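Local coordinates for protein Cas13d (uncultured Ruminococcus sp, PDB 6IV9) that binds CRISPR RNA and probably acts as an RNA-guided ribonuclease whose two HEPN domains govern guide RNA maturation and target RNA cleavage, at residues S214-Y219 / V284-Q289; V277-A282 / R315-Y320. The protein carries 2 engineered substitutions. All coordinates share one frame; numbering follows the deposited sequence.

Contact 1: residues S214-Y219 / V284-Q289. Engineered in segment 284-289: A288 (natural residue Arg).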
ATOM      1  N   SER A 214      13.758 -13.069 -17.022  1.00 41.21           N
ATOM      2  CA  SER A 214      14.943 -12.638 -16.270  1.00 44.41           C
ATOM      3  C   SER A 214      15.320 -11.256 -16.772  1.00 42.52           C
ATOM      4  O   SER A 214      15.427 -11.096 -17.982  1.00 38.48           O
ATOM      5  CB  SER A 214      16.065 -13.597 -16.418  1.00 49.78           C
ATOM      6  OG  SER A 214      17.221 -13.051 -15.827  1.00 56.55           O
ATOM      7  N   ALA A 215      15.649 -10.347 -15.855  1.00 32.60           N
ATOM      8  CA  ALA A 215      16.075  -8.975 -16.205  1.00 30.78           C
ATOM      9  C   ALA A 215      17.476  -9.023 -16.815  1.00 30.89           C
ATOM     10  O   ALA A 215      17.939  -8.018 -17.273  1.00 32.63           O
ATOM     11  CB  ALA A 215      16.024  -8.065 -15.014  1.00 29.34           C
ATOM     12  N   ARG A 216      18.115 -10.181 -16.769  1.00 31.84           N
ATOM     13  CA  ARG A 216      19.478 -10.359 -17.313  1.00 35.76           C
ATOM     14  C   ARG A 216      19.397 -10.716 -18.797  1.00 40.13           C
ATOM     15  O   ARG A 216      20.433 -10.840 -19.427  1.00 39.51           O
ATOM     16  CB  ARG A 216      20.251 -11.380 -16.481  1.00 47.69           C
ATOM     17  CG  ARG A 216      20.788 -10.800 -15.182  1.00 49.86           C
ATOM     18  CD  ARG A 216      21.322 -11.798 -14.188  1.00 52.10           C
ATOM     19  NE  ARG A 216      20.287 -12.716 -13.757  1.00 62.64           N
ATOM     20  CZ  ARG A 216      19.130 -12.359 -13.220  1.00 71.72           C
ATOM     21  NH1 ARG A 216      18.874 -11.090 -12.971  1.00 62.40           N
ATOM     22  NH2 ARG A 216      18.229 -13.277 -12.940  1.00 65.99           N
ATOM     23  N   ASN A 217      18.184 -10.868 -19.317  1.00 36.54           N
ATOM     24  CA  ASN A 217      17.992 -11.120 -20.762  1.00 33.83           C
ATOM     25  C   ASN A 217      17.449  -9.853 -21.416  1.00 38.64           C
ATOM     26  O   ASN A 217      16.480  -9.295 -20.931  1.00 33.33           O
ATOM     27  CB  ASN A 217      16.987 -12.229 -21.044  1.00 36.81           C
ATOM     28  CG  ASN A 217      17.485 -13.589 -20.631  1.00 39.03           C
ATOM     29  OD1 ASN A 217      18.679 -13.830 -20.632  1.00 42.54           O
ATOM     30  ND2 ASN A 217      16.576 -14.461 -20.253  1.00 38.31           N
ATOM     31  N   THR A 218      18.075  -9.431 -22.504  1.00 33.78           N
ATOM     32  CA  THR A 218      17.567  -8.276 -23.272  1.00 31.97           C
ATOM     33  C   THR A 218      16.339  -8.727 -24.064  1.00 28.85           C
ATOM     34  O   THR A 218      16.096  -9.911 -24.163  1.00 28.45           O
ATOM     35  CB  THR A 218      18.577  -7.781 -24.310  1.00 38.96           C
ATOM     36  OG1 THR A 218      18.755  -8.858 -25.217  1.00 35.45           O
ATOM     37  CG2 THR A 218      19.895  -7.355 -23.708  1.00 40.25           C
ATOM     38  N   TYR A 219      15.633  -7.780 -24.664  1.00 31.82           N
ATOM     39  CA  TYR A 219      14.430  -8.115 -25.459  1.00 30.79           C
ATOM     40  C   TYR A 219      14.841  -9.014 -26.629  1.00 34.91           C
ATOM     41  O   TYR A 219      14.127  -9.918 -26.964  1.00 31.34           O
ATOM     42  CB  TYR A 219      13.714  -6.840 -25.890  1.00 31.81           C
ATOM     43  CG  TYR A 219      12.431  -7.042 -26.649  1.00 35.60           C
ATOM     44  CD1 TYR A 219      11.312  -7.569 -26.042  1.00 33.86           C
ATOM     45  CD2 TYR A 219      12.339  -6.707 -27.983  1.00 39.74           C
ATOM     46  CE1 TYR A 219      10.135  -7.756 -26.734  1.00 33.48           C
ATOM     47  CE2 TYR A 219      11.170  -6.891 -28.692  1.00 40.52           C
ATOM     48  CZ  TYR A 219      10.058  -7.407 -28.064  1.00 40.07           C
ATOM     49  OH  TYR A 219       8.906  -7.579 -28.751  1.00 33.68           O
ATOM     50  N   VAL A 284       9.659  -6.834 -12.637  1.00 27.51           N
ATOM     51  CA  VAL A 284       8.769  -7.361 -11.571  1.00 24.10           C
ATOM     52  C   VAL A 284       9.252  -8.765 -11.209  1.00 24.62           C
ATOM     53  O   VAL A 284       9.346  -9.056 -10.052  1.00 24.66           O
ATOM     54  CB  VAL A 284       7.308  -7.380 -12.045  1.00 25.04           C
ATOM     55  CG1 VAL A 284       6.445  -8.251 -11.164  1.00 29.00           C
ATOM     56  CG2 VAL A 284       6.732  -5.986 -12.128  1.00 25.36           C
ATOM     57  N   GLY A 285       9.587  -9.576 -12.200  1.00 25.36           N
ATOM     58  CA  GLY A 285      10.078 -10.938 -11.944  1.00 25.28           C
ATOM     59  C   GLY A 285      11.374 -10.925 -11.155  1.00 26.80           C
ATOM     60  O   GLY A 285      11.531 -11.744 -10.276  1.00 28.53           O
ATOM     61  N   GLN A 286      12.263 -10.002 -11.479  1.00 25.40           N
ATOM     62  CA  GLN A 286      13.566  -9.884 -10.786  1.00 27.56           C
ATOM     63  C   GLN A 286      13.341  -9.532  -9.312  1.00 27.10           C
ATOM     64  O   GLN A 286      13.971 -10.123  -8.463  1.00 28.02           O
ATOM     65  CB  GLN A 286      14.430  -8.856 -11.508  1.00 29.64           C
ATOM     66  CG  GLN A 286      15.535  -8.263 -10.658  1.00 34.81           C
ATOM     67  CD  GLN A 286      16.672  -9.216 -10.400  1.00 37.56           C
ATOM     68  OE1 GLN A 286      16.837 -10.215 -11.068  1.00 35.72           O
ATOM     69  NE2 GLN A 286      17.467  -8.896  -9.402  1.00 38.99           N
ATOM     70  N   ILE A 287      12.424  -8.613  -9.035  1.00 23.64           N
ATOM     71  CA  ILE A 287      12.135  -8.230  -7.630  1.00 23.37           C
ATOM     72  C   ILE A 287      11.587  -9.455  -6.900  1.00 23.21           C
ATOM     73  O   ILE A 287      12.007  -9.714  -5.807  1.00 25.80           O
ATOM     74  CB  ILE A 287      11.183  -7.030  -7.551  1.00 24.44           C
ATOM     75  CG1 ILE A 287      11.777  -5.797  -8.230  1.00 24.19           C
ATOM     76  CG2 ILE A 287      10.840  -6.749  -6.109  1.00 25.28           C
ATOM     77  CD1 ILE A 287      10.798  -4.694  -8.449  1.00 26.62           C
ATOM     78  N   ALA A 288      10.734 -10.221  -7.563  1.00 24.89           N
ATOM     79  CA  ALA A 288      10.138 -11.426  -6.953  1.00 25.68           C
ATOM     80  C   ALA A 288      11.245 -12.412  -6.581  1.00 26.17           C
ATOM     81  O   ALA A 288      11.183 -12.979  -5.531  1.00 27.47           O
ATOM     82  CB  ALA A 288       9.146 -12.040  -7.890  1.00 30.98           C
ATOM     83  N   GLN A 289      12.270 -12.519  -7.415  1.00 25.51           N
ATOM     84  CA  GLN A 289      13.405 -13.448  -7.183  1.00 26.91           C
ATOM     85  C   GLN A 289      14.292 -12.969  -6.031  1.00 26.99           C
ATOM     86  O   GLN A 289      15.130 -13.726  -5.607  1.00 29.08           O
ATOM     87  CB  GLN A 289      14.195 -13.642  -8.472  1.00 31.31           C
ATOM     88  CG  GLN A 289      13.433 -14.417  -9.524  1.00 32.95           C
ATOM     89  CD  GLN A 289      14.105 -14.301 -10.867  1.00 42.17           C
ATOM     90  OE1 GLN A 289      15.314 -14.271 -10.971  1.00 53.83           O
ATOM     91  NE2 GLN A 289      13.315 -14.206 -11.908  1.00 44.05           N
TER
HETATM   92  O   HOH W   1      15.688 -11.438 -13.090  1.00 34.36           O
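R216 and Q286 are joined by a hydrogen bond. R216 NH1 donates to Q286 OE1 at 2.9 Å, with an N-H...O angle of 154°. The donor sits above the carbonyl plane, 41° out of it. The two side chains cross at about a right angle. Q286 CG stands anti to its backbone N, and the chain then bends at chi2 (73°), which brings the amide oxygen to the guanidinium edge. Q286 NE2 bonds to D302 OD1, so both ends of this buried amide are held and its flip is fixed. Q289 OE1 also comes to the guanidinium edge near its plane, 3.7 Å from R216 NH2. Q289 NE2 makes a weak bond to L213 O.

A water adds a second link. It donates to Q286 OE1 at 2.6 Å and accepts from A215 N at 3.0 Å. Its bond from R216 NH2 is weak. A leucine in place of Q286 would probably leave R216 NH1 and this water short of a shared acceptor, and D302 without the amide donor.

The helix involved, 267-291, also carries A288, an engineered alanine where the natural residue is arginine. The natural sequence there is consistent with the R-x4-H motif of a HEPN nuclease domain.

Apolar contact is limited to A215 CB against Q286 CB at 3.9 Å.

Within the loop, S214 to N217 form a type I turn. S214 OG accepts from R216 N at 3.2 Å, an ST turn. S214 OG also lies over one face of the guanidinium, toward its rim, without a hydrogen bond to R216 NH2.

Contact 2: residues V277-A282 / R315-Y320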
ATOM      1  N   VAL A 277       6.877  -3.274 -22.354  1.00 24.54           N
ATOM      2  CA  VAL A 277       6.072  -4.195 -21.505  1.00 27.33           C
ATOM      3  C   VAL A 277       6.968  -5.322 -20.996  1.00 26.64           C
ATOM      4  O   VAL A 277       6.906  -5.634 -19.828  1.00 25.19           O
ATOM      5  CB  VAL A 277       4.841  -4.734 -22.253  1.00 26.06           C
ATOM      6  CG1 VAL A 277       4.105  -5.761 -21.430  1.00 28.69           C
ATOM      7  CG2 VAL A 277       3.914  -3.619 -22.651  1.00 25.34           C
ATOM      8  N   TYR A 278       7.814  -5.855 -21.865  1.00 24.66           N
ATOM      9  CA  TYR A 278       8.722  -6.944 -21.453  1.00 25.22           C
ATOM     10  C   TYR A 278       9.632  -6.451 -20.322  1.00 24.60           C
ATOM     11  O   TYR A 278       9.786  -7.151 -19.352  1.00 26.70           O
ATOM     12  CB  TYR A 278       9.612  -7.354 -22.626  1.00 25.62           C
ATOM     13  CG  TYR A 278      10.768  -8.218 -22.209  1.00 24.89           C
ATOM     14  CD1 TYR A 278      10.550  -9.468 -21.674  1.00 26.30           C
ATOM     15  CD2 TYR A 278      12.071  -7.782 -22.313  1.00 24.43           C
ATOM     16  CE1 TYR A 278      11.595 -10.268 -21.265  1.00 29.17           C
ATOM     17  CE2 TYR A 278      13.129  -8.573 -21.911  1.00 27.81           C
ATOM     18  CZ  TYR A 278      12.890  -9.821 -21.385  1.00 28.11           C
ATOM     19  OH  TYR A 278      13.903 -10.619 -20.983  1.00 30.27           O
ATOM     20  N   HIS A 279      10.184  -5.256 -20.458  1.00 22.97           N
ATOM     21  CA  HIS A 279      11.097  -4.722 -19.422  1.00 23.27           C
ATOM     22  C   HIS A 279      10.357  -4.595 -18.088  1.00 22.46           C
ATOM     23  O   HIS A 279      10.950  -4.873 -17.066  1.00 25.00           O
ATOM     24  CB  HIS A 279      11.654  -3.380 -19.882  1.00 25.62           C
ATOM     25  CG  HIS A 279      12.671  -3.504 -20.963  1.00 26.06           C
ATOM     26  ND1 HIS A 279      13.029  -2.467 -21.758  1.00 28.38           N
ATOM     27  CD2 HIS A 279      13.397  -4.552 -21.375  1.00 28.94           C
ATOM     28  CE1 HIS A 279      13.931  -2.866 -22.604  1.00 25.40           C
ATOM     29  NE2 HIS A 279      14.171  -4.122 -22.392  1.00 28.17           N
ATOM     30  N   MET A 280       9.116  -4.134 -18.127  1.00 21.46           N
ATOM     31  CA  MET A 280       8.334  -3.975 -16.882  1.00 23.89           C
ATOM     32  C   MET A 280       8.124  -5.342 -16.229  1.00 24.33           C
ATOM     33  O   MET A 280       8.399  -5.467 -15.063  1.00 24.32           O
ATOM     34  CB  MET A 280       6.990  -3.311 -17.190  1.00 23.86           C
ATOM     35  CG  MET A 280       7.126  -1.887 -17.671  1.00 27.71           C
ATOM     36  SD  MET A 280       5.629  -1.088 -18.270  1.00 27.99           S
ATOM     37  CE  MET A 280       4.765  -0.772 -16.737  1.00 27.81           C
ATOM     38  N   LEU A 281       7.704  -6.339 -16.999  1.00 23.65           N
ATOM     39  CA  LEU A 281       7.441  -7.690 -16.455  1.00 23.76           C
ATOM     40  C   LEU A 281       8.731  -8.325 -15.942  1.00 25.84           C
ATOM     41  O   LEU A 281       8.722  -8.872 -14.891  1.00 24.22           O
ATOM     42  CB  LEU A 281       6.839  -8.551 -17.562  1.00 27.88           C
ATOM     43  CG  LEU A 281       5.536  -8.041 -18.151  1.00 33.08           C
ATOM     44  CD1 LEU A 281       5.013  -9.007 -19.185  1.00 35.29           C
ATOM     45  CD2 LEU A 281       4.510  -7.811 -17.077  1.00 35.74           C
ATOM     46  N   ALA A 282       9.805  -8.210 -16.701  1.00 25.86           N
ATOM     47  CA  ALA A 282      11.095  -8.795 -16.298  1.00 26.86           C
ATOM     48  C   ALA A 282      11.570  -8.145 -14.995  1.00 21.68           C
ATOM     49  O   ALA A 282      12.131  -8.823 -14.185  1.00 25.99           O
ATOM     50  CB  ALA A 282      12.087  -8.608 -17.404  1.00 29.15           C
ATOM     51  N   ARG A 315      16.771   0.677 -18.531  1.00 28.77           N
ATOM     52  CA  ARG A 315      16.794   2.057 -17.994  1.00 29.46           C
ATOM     53  C   ARG A 315      16.095   3.002 -18.966  1.00 29.60           C
ATOM     54  O   ARG A 315      15.511   3.948 -18.518  1.00 30.16           O
ATOM     55  CB  ARG A 315      18.190   2.449 -17.516  1.00 31.45           C
ATOM     56  CG  ARG A 315      18.632   1.656 -16.299  1.00 30.07           C
ATOM     57  CD  ARG A 315      19.904   2.153 -15.665  1.00 34.44           C
ATOM     58  NE  ARG A 315      21.048   1.964 -16.525  1.00 33.32           N
ATOM     59  CZ  ARG A 315      21.620   0.810 -16.762  1.00 31.94           C
ATOM     60  NH1 ARG A 315      21.205  -0.273 -16.146  1.00 33.30           N
ATOM     61  NH2 ARG A 315      22.601   0.732 -17.629  1.00 33.03           N
ATOM     62  N   ASP A 316      16.207   2.736 -20.259  1.00 31.34           N
ATOM     63  CA  ASP A 316      15.523   3.573 -21.272  1.00 30.17           C
ATOM     64  C   ASP A 316      14.009   3.455 -21.074  1.00 28.13           C
ATOM     65  O   ASP A 316      13.325   4.428 -21.227  1.00 29.91           O
ATOM     66  CB  ASP A 316      15.963   3.183 -22.675  1.00 32.36           C
ATOM     67  CG  ASP A 316      17.364   3.664 -22.994  1.00 38.26           C
ATOM     68  OD1 ASP A 316      17.839   4.551 -22.313  1.00 41.81           O
ATOM     69  OD2 ASP A 316      17.941   3.132 -23.905  1.00 43.53           O
ATOM     70  N   THR A 317      13.528   2.253 -20.793  1.00 27.93           N
ATOM     71  CA  THR A 317      12.078   2.077 -20.565  1.00 26.34           C
ATOM     72  C   THR A 317      11.656   2.860 -19.319  1.00 26.76           C
ATOM     73  O   THR A 317      10.668   3.546 -19.385  1.00 28.07           O
ATOM     74  CB  THR A 317      11.701   0.600 -20.445  1.00 26.99           C
ATOM     75  OG1 THR A 317      11.850  -0.022 -21.716  1.00 28.65           O
ATOM     76  CG2 THR A 317      10.301   0.407 -19.914  1.00 25.41           C
ATOM     77  N   LEU A 318      12.431   2.783 -18.248  1.00 26.92           N
ATOM     78  CA  LEU A 318      12.058   3.498 -17.002  1.00 29.39           C
ATOM     79  C   LEU A 318      12.010   4.998 -17.276  1.00 29.33           C
ATOM     80  O   LEU A 318      11.090   5.624 -16.843  1.00 28.39           O
ATOM     81  CB  LEU A 318      13.061   3.167 -15.902  1.00 27.27           C
ATOM     82  CG  LEU A 318      13.041   1.721 -15.433  1.00 26.74           C
ATOM     83  CD1 LEU A 318      13.968   1.536 -14.261  1.00 29.37           C
ATOM     84  CD2 LEU A 318      11.637   1.305 -15.065  1.00 30.21           C
ATOM     85  N   ASP A 319      12.985   5.513 -18.013  1.00 30.49           N
ATOM     86  CA  ASP A 319      13.002   6.952 -18.366  1.00 28.25           C
ATOM     87  C   ASP A 319      11.801   7.297 -19.238  1.00 26.56           C
ATOM     88  O   ASP A 319      11.223   8.321 -19.040  1.00 32.19           O
ATOM     89  CB  ASP A 319      14.311   7.320 -19.052  1.00 31.18           C
ATOM     90  CG  ASP A 319      15.444   7.448 -18.058  1.00 35.31           C
ATOM     91  OD1 ASP A 319      15.167   7.755 -16.918  1.00 36.04           O
ATOM     92  OD2 ASP A 319      16.565   7.227 -18.448  1.00 35.28           O
ATOM     93  N   TYR A 320      11.459   6.427 -20.167  1.00 27.56           N
ATOM     94  CA  TYR A 320      10.338   6.717 -21.078  1.00 27.87           C
ATOM     95  C   TYR A 320       9.036   6.870 -20.290  1.00 27.73           C
ATOM     96  O   TYR A 320       8.286   7.780 -20.550  1.00 27.52           O
ATOM     97  CB  TYR A 320      10.213   5.567 -22.071  1.00 29.92           C
ATOM     98  CG  TYR A 320       9.102   5.729 -23.063  1.00 35.46           C
ATOM     99  CD1 TYR A 320       7.809   5.386 -22.747  1.00 33.13           C
ATOM    100  CD2 TYR A 320       9.342   6.250 -24.313  1.00 42.08           C
ATOM    101  CE1 TYR A 320       6.781   5.539 -23.652  1.00 33.41           C
ATOM    102  CE2 TYR A 320       8.327   6.415 -25.230  1.00 42.29           C
ATOM    103  CZ  TYR A 320       7.042   6.054 -24.900  1.00 40.78           C
ATOM    104  OH  TYR A 320       6.045   6.223 -25.804  1.00 48.74           O
TER
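H279 and T317 meet through one short, nearly straight hydrogen bond. H279 ND1 and T317 OG1 are 2.7 Å apart, and the angle is 173°. Either atom could be the donor. The hydroxyl comes to the ring edge, near the ring plane, and T317 CB lies in that plane too, 3.6 Å from H279 ND1. T317 OG1 is placed beside its own backbone N (chi1 -69°), which turns the hydroxyl to the imidazole. The methyl takes the other branch, and T317 CG2 packs on H279 CB at 4.0 Å.

Both residues are buried, and both point toward the opposite helix. H279 CA and T317 CA, 7.0 Å apart, are the closest CA pair of the two segments. Helix 267-291 thus meets helix 312-330 through H279 and T317. The arrangement is a buried polar cross-link between two helices, and helix 267-291 is the one that carries the likely HEPN motif.

The next shell fixes the ring. H279 NE2 bonds to E313 OE2, one helical turn before T317, so one helix holds both nitrogens of the imidazole. The ring of Y314 also meets it, with the planes about 35° apart. Farther out, M280 packs on M504 of helix 497-505, which also takes L318.

With T317 at one nitrogen and E313 at the other, the imidazole has little freedom to turn. The carboxylate could also stabilise positive charge on the ring, and the hydroxyl suits either role at ND1.

Overall arrangement
Contacts 1 and 2 both use helix 267-291, and their centres are 11 Å apart. Contact 1 sets a loop against its later part; contact 2 sets helix 312-330 against its middle. They also touch directly: Y278 OH probably bonds to N217 O at 2.9 Å. E313 joins them again, since OE2 takes both Y219 N and H279 NE2. The nearest atom of contact 1 is about 17 Å from the bound RNA. For contact 2, the nearest atom is about 14 Å from the bound RNA. Segment 284-289 contains position 288, engineered from arginine to alanine, which is probably part of a HEPN R-x4-H motif. R137 and E140, which bind a magnesium ion, belong to neither contact.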